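Local coordinates for protein predicted sugar phosphatases of the HAD superfamily (Cytophaga hutchinsonii, PDB 2HX1) that probably hydrolyses phosphate esters of sugars or related compounds, using a magnesium ion in an active site of the haloacid dehalogenase type, at residues T189-E192 / R198-R201; N171-T176 / A181-G186; Y14-F19 / D215-K220. One frame throughout, in Å; residues are numbered along the deposited sequence.

Contact 1 (T189-E192 / R198-R201). With EDO (1,2-ethanediol), chain M.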
ATOM      1  N   THR A 189     -12.531  -1.753   2.687  1.00 19.84           N
ATOM      2  CA  THR A 189     -11.213  -1.156   2.502  1.00 21.23           C
ATOM      3  C   THR A 189     -10.655  -0.611   3.829  1.00 22.09           C
ATOM      4  O   THR A 189      -9.464  -0.778   4.132  1.00 23.06           O
ATOM      5  CB  THR A 189     -11.259  -0.036   1.428  1.00 22.26           C
ATOM      6  OG1 THR A 189     -11.561  -0.611   0.147  1.00 21.37           O
ATOM      7  CG2 THR A 189      -9.938   0.702   1.345  1.00 17.45           C
HETATM    8  N   MSE A 190     -11.525   0.045   4.604  1.00 21.93           N
HETATM    9  CA  MSE A 190     -11.152   0.621   5.896  1.00 22.11           C
HETATM   10  C   MSE A 190     -10.800  -0.444   6.879  1.00 19.92           C
HETATM   11  O   MSE A 190      -9.837  -0.310   7.621  1.00 23.23           O
HETATM   12  CB  MSE A 190     -12.315   1.410   6.459  1.00 20.30           C
HETATM   13  CG  MSE A 190     -12.543   2.704   5.719  1.00 30.79           C
HETATM   14 SE   MSE A 190     -14.074   3.716   6.385  0.70 29.33          SE
HETATM   15  CE  MSE A 190     -15.093   2.506   7.334  1.00 40.72           C
ATOM     16  N   ILE A 191     -11.612  -1.495   6.933  1.00 20.24           N
ATOM     17  CA  ILE A 191     -11.313  -2.629   7.794  1.00 20.03           C
ATOM     18  C   ILE A 191      -9.953  -3.227   7.419  1.00 20.96           C
ATOM     19  O   ILE A 191      -9.095  -3.516   8.274  1.00 21.25           O
ATOM     20  CB  ILE A 191     -12.401  -3.693   7.689  1.00 21.81           C
ATOM     21  CG1 ILE A 191     -13.730  -3.173   8.294  1.00 25.76           C
ATOM     22  CG2 ILE A 191     -11.957  -4.966   8.429  1.00 16.03           C
ATOM     23  CD1 ILE A 191     -14.989  -4.037   7.888  1.00 20.97           C
ATOM     24  N   GLU A 192      -9.752  -3.410   6.122  1.00 21.18           N
ATOM     25  CA  GLU A 192      -8.519  -3.967   5.623  1.00 24.19           C
ATOM     26  C   GLU A 192      -7.274  -3.097   5.887  1.00 24.94           C
ATOM     27  O   GLU A 192      -6.155  -3.606   5.946  1.00 24.28           O
ATOM     28  CB  GLU A 192      -8.677  -4.278   4.137  1.00 25.37           C
ATOM     29  CG  GLU A 192      -9.626  -5.442   3.881  1.00 22.80           C
ATOM     30  CD  GLU A 192      -9.722  -5.808   2.395  1.00 26.94           C
ATOM     31  OE1 GLU A 192      -9.880  -4.899   1.553  1.00 28.34           O
ATOM     32  OE2 GLU A 192      -9.625  -7.015   2.082  1.00 30.79           O
ATOM     33  N   ARG A 198      -8.025  -9.161   3.366  1.00 32.94           N
ATOM     34  CA  ARG A 198      -8.781 -10.123   4.150  1.00 30.65           C
ATOM     35  C   ARG A 198     -10.160 -10.435   3.558  1.00 27.53           C
ATOM     36  O   ARG A 198     -10.758 -11.447   3.940  1.00 28.86           O
ATOM     37  CB  ARG A 198      -8.906  -9.601   5.604  1.00 30.93           C
ATOM     38  CG  ARG A 198      -9.723 -10.501   6.590  1.00 33.13           C
ATOM     39  CD  ARG A 198      -8.946 -11.714   7.008  1.00 35.61           C
ATOM     40  NE  ARG A 198      -9.583 -12.475   8.085  1.00 34.03           N
ATOM     41  CZ  ARG A 198     -10.574 -13.338   7.910  1.00 35.80           C
ATOM     42  NH1 ARG A 198     -11.081 -13.529   6.713  1.00 34.56           N
ATOM     43  NH2 ARG A 198     -11.073 -13.997   8.954  1.00 43.50           N
ATOM     44  N   PHE A 199     -10.669  -9.571   2.659  1.00 24.87           N
ATOM     45  CA  PHE A 199     -11.966  -9.787   2.022  1.00 23.99           C
ATOM     46  C   PHE A 199     -11.832 -10.470   0.682  1.00 23.54           C
ATOM     47  O   PHE A 199     -10.955 -10.146  -0.117  1.00 21.50           O
ATOM     48  CB  PHE A 199     -12.766  -8.493   1.885  1.00 23.50           C
ATOM     49  CG  PHE A 199     -13.354  -8.041   3.172  1.00 18.34           C
ATOM     50  CD1 PHE A 199     -12.558  -7.422   4.128  1.00 19.16           C
ATOM     51  CD2 PHE A 199     -14.671  -8.271   3.457  1.00 21.74           C
ATOM     52  CE1 PHE A 199     -13.085  -7.029   5.350  1.00 26.01           C
ATOM     53  CE2 PHE A 199     -15.218  -7.899   4.696  1.00 23.95           C
ATOM     54  CZ  PHE A 199     -14.432  -7.275   5.633  1.00 18.69           C
ATOM     55  N   ILE A 200     -12.671 -11.481   0.506  1.00 25.08           N
ATOM     56  CA  ILE A 200     -12.995 -12.019  -0.809  1.00 25.00           C
ATOM     57  C   ILE A 200     -13.935 -11.013  -1.443  1.00 23.23           C
ATOM     58  O   ILE A 200     -15.007 -10.703  -0.889  1.00 20.94           O
ATOM     59  CB  ILE A 200     -13.742 -13.369  -0.736  1.00 26.41           C
ATOM     60  CG1 ILE A 200     -12.894 -14.452  -0.026  1.00 29.96           C
ATOM     61  CG2 ILE A 200     -14.079 -13.835  -2.170  1.00 26.15           C
ATOM     62  CD1 ILE A 200     -13.684 -15.429   0.842  1.00 33.72           C
ATOM     63  N   ARG A 201     -13.528 -10.486  -2.585  1.00 20.08           N
ATOM     64  CA  ARG A 201     -14.312  -9.496  -3.303  1.00 21.77           C
ATOM     65  C   ARG A 201     -14.928 -10.085  -4.577  1.00 21.58           C
ATOM     66  O   ARG A 201     -14.227 -10.657  -5.381  1.00 22.49           O
ATOM     67  CB  ARG A 201     -13.401  -8.325  -3.655  1.00 22.27           C
ATOM     68  CG  ARG A 201     -13.124  -7.415  -2.428  1.00 20.89           C
ATOM     69  CD  ARG A 201     -12.040  -6.414  -2.689  1.00 22.46           C
ATOM     70  NE  ARG A 201     -11.826  -5.567  -1.512  1.00 23.92           N
ATOM     71  CZ  ARG A 201     -12.380  -4.371  -1.306  1.00 30.25           C
ATOM     72  NH1 ARG A 201     -13.209  -3.828  -2.198  1.00 31.56           N
ATOM     73  NH2 ARG A 201     -12.097  -3.701  -0.188  1.00 24.04           N
TER
HETATM   74  C1  EDO M 308      -8.054 -12.444  -0.116  1.00 43.32           C
HETATM   75  O1  EDO M 308      -8.730 -11.436  -0.883  1.00 52.61           O
HETATM   76  C2  EDO M 308      -8.933 -12.884   1.049  1.00 45.09           C
HETATM   77  O2  EDO M 308      -8.148 -12.937   2.240  1.00 41.36           O
HETATM   78  O   HOH W   1      -9.622  -7.759  -0.663  1.00 30.57           O
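Glu192 of helix 184-195 reaches across to Arg198, Phe199 and Arg201. Its CB points toward the strand, and CG stands anti to the carbonyl carbon (chi1 -70°). CG lies at the edge of the Phe199 ring, 3.5 Å from Phe199 CD1. The chain is extended past CG (chi2 -177°), so Glu192 CD follows at 3.7 Å from Phe199 CD1. The two oxygens take different partners. OE1 forms a salt bridge with Arg201, 3.1 Å from Arg201 NH2. The bond is nearly straight and lies in the guanidinium plane, but it meets OE1 from above the carboxylate plane. OE2 accepts two backbone N-H groups, Phe199 N at 2.8 Å and Arg198 N at 3.0 Å. They come from opposite faces of the carboxylate, both on its anti side. A water also donates to Glu192 OE2 and to Phe199 O. Ile191 CG2 packs at the Phe199 ring edge, 3.9 Å from Phe199 CE1. The ring also packs on Val166 and Leu138. With one guanidinium, two backbone N-H groups and a water around it, the carboxylate is probably held ionised and fixed in rotation, tying the helix to the Arg198-Phe199 backbone and the Arg201 side chain.

Contact 2 (N171-T176 / A181-G186). With EDO (1,2-ethanediol), chain N.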
ATOM      1  N   ASN A 171     -15.043   2.603  -3.475  1.00 25.40           N
ATOM      2  CA  ASN A 171     -14.907   2.965  -2.065  1.00 23.51           C
ATOM      3  C   ASN A 171     -15.882   4.017  -1.621  1.00 23.00           C
ATOM      4  O   ASN A 171     -16.190   4.064  -0.459  1.00 22.83           O
ATOM      5  CB  ASN A 171     -13.516   3.489  -1.765  1.00 23.47           C
ATOM      6  CG  ASN A 171     -12.514   2.424  -1.717  1.00 24.10           C
ATOM      7  OD1 ASN A 171     -12.819   1.283  -1.356  1.00 25.82           O
ATOM      8  ND2 ASN A 171     -11.281   2.764  -2.087  1.00 22.14           N
ATOM      9  N   THR A 172     -16.301   4.902  -2.532  1.00 22.67           N
ATOM     10  CA  THR A 172     -17.323   5.913  -2.235  1.00 22.94           C
ATOM     11  C   THR A 172     -18.366   5.971  -3.335  1.00 23.90           C
ATOM     12  O   THR A 172     -18.124   5.493  -4.435  1.00 24.66           O
ATOM     13  CB  THR A 172     -16.742   7.319  -2.118  1.00 21.93           C
ATOM     14  OG1 THR A 172     -16.200   7.714  -3.379  1.00 23.77           O
ATOM     15  CG2 THR A 172     -15.679   7.378  -1.029  1.00 21.08           C
ATOM     16  N   TYR A 173     -19.524   6.550  -3.024  1.00 24.58           N
ATOM     17  CA  TYR A 173     -20.529   6.907  -4.029  1.00 25.85           C
ATOM     18  C   TYR A 173     -20.946   8.375  -3.900  1.00 28.59           C
ATOM     19  O   TYR A 173     -20.943   8.936  -2.792  1.00 28.60           O
ATOM     20  CB  TYR A 173     -21.770   6.002  -3.929  1.00 28.85           C
ATOM     21  CG  TYR A 173     -22.560   5.961  -2.593  1.00 32.04           C
ATOM     22  CD1 TYR A 173     -22.185   5.099  -1.580  1.00 33.06           C
ATOM     23  CD2 TYR A 173     -23.720   6.730  -2.387  1.00 35.87           C
ATOM     24  CE1 TYR A 173     -22.880   5.009  -0.381  1.00 34.88           C
ATOM     25  CE2 TYR A 173     -24.449   6.640  -1.156  1.00 35.48           C
ATOM     26  CZ  TYR A 173     -24.011   5.764  -0.167  1.00 38.44           C
ATOM     27  OH  TYR A 173     -24.661   5.618   1.054  1.00 42.01           O
ATOM     28  N   PRO A 174     -21.303   9.017  -5.023  1.00 28.27           N
ATOM     29  CA  PRO A 174     -21.835  10.354  -4.914  1.00 28.53           C
ATOM     30  C   PRO A 174     -23.185  10.363  -4.217  1.00 28.27           C
ATOM     31  O   PRO A 174     -24.019   9.510  -4.487  1.00 25.12           O
ATOM     32  CB  PRO A 174     -21.999  10.793  -6.364  1.00 31.49           C
ATOM     33  CG  PRO A 174     -21.208   9.835  -7.185  1.00 26.68           C
ATOM     34  CD  PRO A 174     -21.230   8.567  -6.425  1.00 29.71           C
ATOM     35  N   LEU A 175     -23.357  11.325  -3.304  1.00 29.99           N
ATOM     36  CA  LEU A 175     -24.572  11.491  -2.505  1.00 30.75           C
ATOM     37  C   LEU A 175     -25.364  12.722  -2.969  1.00 31.91           C
ATOM     38  O   LEU A 175     -26.600  12.704  -3.093  1.00 33.02           O
ATOM     39  CB  LEU A 175     -24.179  11.645  -1.046  1.00 29.03           C
ATOM     40  CG  LEU A 175     -25.267  11.413  -0.001  1.00 35.31           C
ATOM     41  CD1 LEU A 175     -25.963  10.054  -0.212  1.00 29.37           C
ATOM     42  CD2 LEU A 175     -24.672  11.525   1.426  1.00 33.36           C
ATOM     43  N   THR A 176     -24.636  13.794  -3.212  1.00 31.77           N
ATOM     44  CA  THR A 176     -25.186  14.998  -3.788  1.00 33.20           C
ATOM     45  C   THR A 176     -24.223  15.432  -4.877  1.00 32.88           C
ATOM     46  O   THR A 176     -23.278  14.729  -5.192  1.00 32.26           O
ATOM     47  CB  THR A 176     -25.316  16.139  -2.728  1.00 33.05           C
ATOM     48  OG1 THR A 176     -24.012  16.587  -2.339  1.00 29.60           O
ATOM     49  CG2 THR A 176     -26.090  15.664  -1.486  1.00 27.56           C
ATOM     50  N   ALA A 181     -20.347   9.543  -0.197  1.00 21.01           N
ATOM     51  CA  ALA A 181     -20.598   8.708   0.950  1.00 20.47           C
ATOM     52  C   ALA A 181     -19.720   7.463   0.804  1.00 21.80           C
ATOM     53  O   ALA A 181     -19.432   7.013  -0.317  1.00 21.33           O
ATOM     54  CB  ALA A 181     -22.066   8.320   0.996  1.00 19.34           C
ATOM     55  N   ILE A 182     -19.256   6.949   1.928  1.00 21.26           N
ATOM     56  CA  ILE A 182     -18.457   5.744   1.939  1.00 20.59           C
ATOM     57  C   ILE A 182     -19.392   4.567   1.652  1.00 22.73           C
ATOM     58  O   ILE A 182     -20.430   4.422   2.309  1.00 22.15           O
ATOM     59  CB  ILE A 182     -17.754   5.576   3.287  1.00 20.61           C
ATOM     60  CG1 ILE A 182     -16.807   6.756   3.544  1.00 20.32           C
ATOM     61  CG2 ILE A 182     -16.963   4.308   3.326  1.00 18.98           C
ATOM     62  CD1 ILE A 182     -16.350   6.862   4.992  1.00 22.14           C
ATOM     63  N   ALA A 183     -19.024   3.752   0.661  1.00 21.99           N
ATOM     64  CA  ALA A 183     -19.822   2.601   0.216  1.00 21.09           C
ATOM     65  C   ALA A 183     -19.342   1.385   0.950  1.00 21.84           C
ATOM     66  O   ALA A 183     -18.318   1.430   1.635  1.00 25.84           O
ATOM     67  CB  ALA A 183     -19.694   2.370  -1.279  1.00 20.44           C
ATOM     68  N   ILE A 184     -20.079   0.286   0.810  1.00 20.85           N
ATOM     69  CA  ILE A 184     -19.766  -0.942   1.561  1.00 21.84           C
ATOM     70  C   ILE A 184     -18.345  -1.470   1.210  1.00 21.95           C
ATOM     71  O   ILE A 184     -17.601  -1.943   2.084  1.00 18.46           O
ATOM     72  CB  ILE A 184     -20.889  -1.988   1.427  1.00 19.36           C
ATOM     73  CG1 ILE A 184     -20.730  -3.086   2.485  1.00 24.23           C
ATOM     74  CG2 ILE A 184     -20.995  -2.554  -0.044  1.00 16.40           C
ATOM     75  CD1 ILE A 184     -20.774  -2.579   3.988  1.00 19.26           C
ATOM     76  N   GLY A 185     -17.945  -1.315  -0.060  1.00 22.33           N
ATOM     77  CA  GLY A 185     -16.593  -1.688  -0.474  1.00 21.42           C
ATOM     78  C   GLY A 185     -15.566  -0.858   0.225  1.00 20.12           C
ATOM     79  O   GLY A 185     -14.465  -1.322   0.530  1.00 22.43           O
ATOM     80  N   GLY A 186     -15.919   0.387   0.485  1.00 22.46           N
ATOM     81  CA  GLY A 186     -15.041   1.309   1.200  1.00 21.76           C
ATOM     82  C   GLY A 186     -14.937   0.932   2.657  1.00 21.84           C
ATOM     83  O   GLY A 186     -13.875   1.017   3.237  1.00 21.11           O
TER
HETATM   84  C1  EDO N 309     -28.615   4.202   0.688  1.00 56.10           C
HETATM   85  O1  EDO N 309     -27.474   5.006   0.354  1.00 55.07           O
HETATM   86  C2  EDO N 309     -28.196   2.746   0.811  1.00 60.89           C
HETATM   87  O2  EDO N 309     -26.779   2.630   1.046  1.00 61.23           O
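Tyr173 N donates to Ala181 O at 2.7 Å, nearly along the C=O axis. Thr172 CA adds a bent, weak C-H...O contact to the same oxygen. The return bond runs from Ala181 N to Tyr173 O, also 2.7 Å, and completes the antiparallel hydrogen-bonded pair. Thr172 and Ile182 form the neighbouring non-hydrogen-bonded pair, and there the side chains diverge. One step further on, Ala183 N donates to Asn171 O at 3.1 Å, from well above the carbonyl plane. Ala183 is the N-cap residue, so the pairing runs straight into the start of helix 184-195.

The side chain that carries the contact is Tyr173. Its CG sits between the backbone N and the carbonyl carbon (chi1 59°), and this folds the ring back over the other strand. Ala181 CB lies over one face in a CH-pi contact, 3.6 Å from the ring centroid. Ala183 CB touches the ring edge, 3.7 Å from Tyr173 CD1. Leu175 CD2 reaches Ala181 CB from the loop just past the strand. The Tyr173 hydroxyl is hydrogen-bonded to Asp141 and to a 1,2-ethanediol molecule, and the side chain lies about 4 Å from a bound buffer molecule and about 9 Å from the magnesium ion.

At the other end the first turn of the helix comes close. Asn171 OD1 is 3.4 Å from Gly186 CA, and a CB on Gly186 would run into Asn171 O. The same OD1 is hydrogen-bonded to Thr189.

The contact is thus a short beta hairpin, strands 172-174 and 180-182, that leads into helix 184-195. Ile182 packs on Val187 and Met190 of that helix, and its backbone N is hydrogen-bonded to Asn151 of a third subunit, another copy of the protein.

Contact 3 (Y14-F19 / D215-K220)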
ATOM      1  N   TYR A  14     -22.812  -4.686 -32.332  1.00 31.30           N
ATOM      2  CA  TYR A  14     -22.917  -5.553 -31.151  1.00 28.28           C
ATOM      3  C   TYR A  14     -24.205  -6.337 -31.069  1.00 26.35           C
ATOM      4  O   TYR A  14     -25.254  -5.834 -31.403  1.00 26.22           O
ATOM      5  CB  TYR A  14     -22.728  -4.701 -29.892  1.00 27.08           C
ATOM      6  CG  TYR A  14     -21.384  -4.029 -29.906  1.00 23.83           C
ATOM      7  CD1 TYR A  14     -20.232  -4.770 -29.767  1.00 17.91           C
ATOM      8  CD2 TYR A  14     -21.270  -2.659 -30.095  1.00 21.35           C
ATOM      9  CE1 TYR A  14     -18.995  -4.171 -29.798  1.00 17.45           C
ATOM     10  CE2 TYR A  14     -20.039  -2.046 -30.139  1.00 24.62           C
ATOM     11  CZ  TYR A  14     -18.896  -2.807 -29.998  1.00 19.95           C
ATOM     12  OH  TYR A  14     -17.659  -2.192 -30.033  1.00 23.84           O
ATOM     13  N   LYS A  15     -24.097  -7.569 -30.579  1.00 27.43           N
ATOM     14  CA  LYS A  15     -25.235  -8.452 -30.374  1.00 27.88           C
ATOM     15  C   LYS A  15     -25.823  -8.332 -28.965  1.00 26.89           C
ATOM     16  O   LYS A  15     -26.991  -8.624 -28.766  1.00 28.12           O
ATOM     17  CB  LYS A  15     -24.822  -9.892 -30.701  1.00 25.81           C
ATOM     18  CG  LYS A  15     -24.494 -10.054 -32.187  1.00 29.49           C
ATOM     19  CD  LYS A  15     -24.108 -11.481 -32.549  1.00 28.38           C
ATOM     20  CE  LYS A  15     -23.530 -11.590 -33.951  1.00 36.06           C
ATOM     21  NZ  LYS A  15     -22.755 -12.885 -34.182  1.00 31.57           N
ATOM     22  N   CYS A  16     -25.025  -7.885 -27.993  1.00 26.89           N
ATOM     23  CA  CYS A  16     -25.556  -7.612 -26.647  1.00 24.24           C
ATOM     24  C   CYS A  16     -24.796  -6.493 -25.982  1.00 24.14           C
ATOM     25  O   CYS A  16     -23.597  -6.334 -26.219  1.00 21.32           O
ATOM     26  CB  CYS A  16     -25.482  -8.856 -25.779  1.00 26.84           C
ATOM     27  SG  CYS A  16     -26.433  -8.754 -24.252  1.00 25.38           S
ATOM     28  N   ILE A  17     -25.510  -5.681 -25.202  1.00 21.87           N
ATOM     29  CA  ILE A  17     -24.893  -4.636 -24.397  1.00 21.28           C
ATOM     30  C   ILE A  17     -24.894  -5.093 -22.934  1.00 21.79           C
ATOM     31  O   ILE A  17     -25.892  -5.637 -22.445  1.00 24.19           O
ATOM     32  CB  ILE A  17     -25.656  -3.254 -24.536  1.00 23.29           C
ATOM     33  CG1 ILE A  17     -26.020  -2.965 -25.993  1.00 23.12           C
ATOM     34  CG2 ILE A  17     -24.826  -2.090 -23.995  1.00 20.91           C
ATOM     35  CD1 ILE A  17     -24.794  -2.792 -26.898  1.00 22.60           C
ATOM     36  N   PHE A  18     -23.767  -4.915 -22.254  1.00 21.31           N
ATOM     37  CA  PHE A  18     -23.715  -4.980 -20.790  1.00 22.41           C
ATOM     38  C   PHE A  18     -23.585  -3.553 -20.240  1.00 22.36           C
ATOM     39  O   PHE A  18     -22.668  -2.841 -20.599  1.00 19.65           O
ATOM     40  CB  PHE A  18     -22.526  -5.812 -20.256  1.00 23.39           C
ATOM     41  CG  PHE A  18     -22.513  -7.270 -20.690  1.00 23.13           C
ATOM     42  CD1 PHE A  18     -23.589  -7.873 -21.304  1.00 20.76           C
ATOM     43  CD2 PHE A  18     -21.407  -8.060 -20.410  1.00 27.11           C
ATOM     44  CE1 PHE A  18     -23.545  -9.214 -21.673  1.00 22.71           C
ATOM     45  CE2 PHE A  18     -21.363  -9.392 -20.811  1.00 17.16           C
ATOM     46  CZ  PHE A  18     -22.440  -9.960 -21.410  1.00 22.00           C
ATOM     47  N   PHE A  19     -24.543  -3.156 -19.401  1.00 20.71           N
ATOM     48  CA  PHE A  19     -24.569  -1.836 -18.801  1.00 21.37           C
ATOM     49  C   PHE A  19     -24.186  -1.928 -17.318  1.00 20.30           C
ATOM     50  O   PHE A  19     -24.792  -2.688 -16.602  1.00 19.44           O
ATOM     51  CB  PHE A  19     -25.982  -1.245 -18.872  1.00 22.61           C
ATOM     52  CG  PHE A  19     -26.412  -0.768 -20.249  1.00 23.43           C
ATOM     53  CD1 PHE A  19     -25.941   0.421 -20.774  1.00 25.17           C
ATOM     54  CD2 PHE A  19     -27.320  -1.480 -20.980  1.00 18.94           C
ATOM     55  CE1 PHE A  19     -26.345   0.864 -22.000  1.00 27.83           C
ATOM     56  CE2 PHE A  19     -27.721  -1.039 -22.220  1.00 25.83           C
ATOM     57  CZ  PHE A  19     -27.266   0.136 -22.711  1.00 26.84           C
ATOM     58  N   ASP A 215     -22.648 -17.155 -21.494  1.00 23.62           N
ATOM     59  CA  ASP A 215     -23.147 -18.521 -21.657  1.00 27.41           C
ATOM     60  C   ASP A 215     -24.654 -18.527 -22.009  1.00 26.95           C
ATOM     61  O   ASP A 215     -25.086 -19.316 -22.830  1.00 26.00           O
ATOM     62  CB  ASP A 215     -22.913 -19.324 -20.367  1.00 29.88           C
ATOM     63  CG  ASP A 215     -23.277 -20.770 -20.522  1.00 39.30           C
ATOM     64  OD1 ASP A 215     -22.715 -21.424 -21.434  1.00 43.07           O
ATOM     65  OD2 ASP A 215     -24.127 -21.247 -19.740  1.00 48.56           O
HETATM   66  N   MSE A 216     -25.450 -17.654 -21.388  1.00 25.18           N
HETATM   67  CA  MSE A 216     -26.865 -17.573 -21.729  1.00 27.28           C
HETATM   68  C   MSE A 216     -27.056 -17.131 -23.170  1.00 25.26           C
HETATM   69  O   MSE A 216     -27.898 -17.656 -23.874  1.00 25.07           O
HETATM   70  CB  MSE A 216     -27.608 -16.643 -20.779  1.00 26.34           C
HETATM   71  CG  MSE A 216     -27.735 -17.268 -19.395  1.00 33.58           C
HETATM   72 SE   MSE A 216     -28.945 -16.319 -18.264  0.70 35.41          SE
HETATM   73  CE  MSE A 216     -30.747 -16.931 -19.112  1.00 56.80           C
ATOM     74  N   LEU A 217     -26.279 -16.155 -23.620  1.00 24.40           N
ATOM     75  CA  LEU A 217     -26.415 -15.678 -24.997  1.00 24.75           C
ATOM     76  C   LEU A 217     -26.039 -16.790 -25.976  1.00 25.83           C
ATOM     77  O   LEU A 217     -26.717 -17.038 -26.974  1.00 24.71           O
ATOM     78  CB  LEU A 217     -25.584 -14.404 -25.227  1.00 26.47           C
ATOM     79  CG  LEU A 217     -26.097 -13.127 -24.515  1.00 25.72           C
ATOM     80  CD1 LEU A 217     -24.989 -12.093 -24.313  1.00 18.77           C
ATOM     81  CD2 LEU A 217     -27.298 -12.525 -25.214  1.00 25.16           C
ATOM     82  N   ARG A 218     -24.973 -17.501 -25.664  1.00 26.35           N
ATOM     83  CA  ARG A 218     -24.535 -18.584 -26.507  1.00 29.57           C
ATOM     84  C   ARG A 218     -25.575 -19.676 -26.673  1.00 30.98           C
ATOM     85  O   ARG A 218     -25.554 -20.365 -27.714  1.00 30.18           O
ATOM     86  CB  ARG A 218     -23.213 -19.179 -25.997  1.00 29.54           C
ATOM     87  CG  ARG A 218     -22.005 -18.359 -26.410  1.00 34.06           C
ATOM     88  CD  ARG A 218     -20.685 -19.025 -25.990  1.00 37.14           C
ATOM     89  NE  ARG A 218     -20.315 -20.164 -26.846  1.00 51.13           N
ATOM     90  CZ  ARG A 218     -19.755 -20.081 -28.066  1.00 48.68           C
ATOM     91  NH1 ARG A 218     -19.494 -18.905 -28.632  1.00 44.36           N
ATOM     92  NH2 ARG A 218     -19.463 -21.204 -28.736  1.00 45.58           N
ATOM     93  N   GLN A 219     -26.483 -19.833 -25.694  1.00 30.67           N
ATOM     94  CA  GLN A 219     -27.552 -20.842 -25.803  1.00 32.37           C
ATOM     95  C   GLN A 219     -28.638 -20.485 -26.832  1.00 31.79           C
ATOM     96  O   GLN A 219     -29.520 -21.312 -27.125  1.00 32.46           O
ATOM     97  CB  GLN A 219     -28.223 -21.108 -24.444  1.00 30.57           C
ATOM     98  CG  GLN A 219     -27.320 -21.799 -23.429  1.00 35.91           C
ATOM     99  CD  GLN A 219     -27.969 -21.900 -22.035  1.00 40.37           C
ATOM    100  OE1 GLN A 219     -27.298 -21.741 -21.006  1.00 55.39           O
ATOM    101  NE2 GLN A 219     -29.284 -22.152 -22.002  1.00 53.66           N
ATOM    102  N   LYS A 220     -28.643 -19.255 -27.326  1.00 30.82           N
ATOM    103  CA  LYS A 220     -29.675 -18.845 -28.263  1.00 30.34           C
ATOM    104  C   LYS A 220     -29.150 -18.150 -29.523  1.00 28.77           C
ATOM    105  O   LYS A 220     -29.921 -17.835 -30.419  1.00 29.56           O
ATOM    106  CB  LYS A 220     -30.733 -17.973 -27.573  1.00 30.71           C
ATOM    107  CG  LYS A 220     -30.203 -16.698 -26.980  1.00 33.66           C
ATOM    108  CD  LYS A 220     -31.362 -15.833 -26.458  1.00 40.25           C
ATOM    109  CE  LYS A 220     -30.841 -14.627 -25.642  1.00 42.07           C
ATOM    110  NZ  LYS A 220     -31.899 -13.591 -25.381  1.00 51.04           N
TER
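Leu217 meets Cys16 and Phe18 with its methyl groups. CD1 does most of the touching: it is 3.6 Å from Cys16 CB and 3.6 Å from Cys16 SG. CD2 lies alongside, 4.0 Å from Cys16 SG. The sulfur stands anti to the backbone N of its own residue (chi1 -167°), and there it faces both methyls. Phe18 offers only a ring edge, with CE1 4.2 Å from Leu217 CD1. The contact is small and wholly apolar.

The next shell fixes these groups. Cys16 also touches Asp48 and Tyr50 of strand 48-53. The Phe18 ring packs on Tyr50 on that strand and on Ile228 and Met230 of strand 228-232. An alanine in place of Leu217 would remove both methyls and would probably leave a gap over Cys16 and beside the Phe18 edge. Further out, backbone bonds tie Cys16 and Phe18 to Leu229, and Ile17 to Asp48 and Tyr50. Ile17 and Phe19 point to the other face of the sheet, where Phe19 meets helix 35-44.

Strand 16-19 is an inner strand of a six-stranded parallel sheet, and helix 208-218 packs against one face of it. This layering is that of the Rossmann-like core of the HAD superfamily. The strand leads directly to Asp20, which binds the magnesium ion together with Phe22 and Asp233.

In the fold
Contacts 1 and 2 share helix 184-195 and touch directly, and both meet the third subunit. Contact 3 lies on the opposite side of the chain's centre, its centre 30 Å or more from theirs. It is buried and apolar, a helix packed on an inner strand of the six-stranded sheet. The other two are partly buried and mix polar bonds with apolar packing. Contact 1 uses a carboxylate with one salt bridge and backbone N-H bonds at the edge of the five-stranded sheet, whereas contact 2 relies on backbone pairing in a hairpin. Contacts 1 and 2 are nested within the loop that contact 3 closes, consistent with a cap domain inserted into the HAD core.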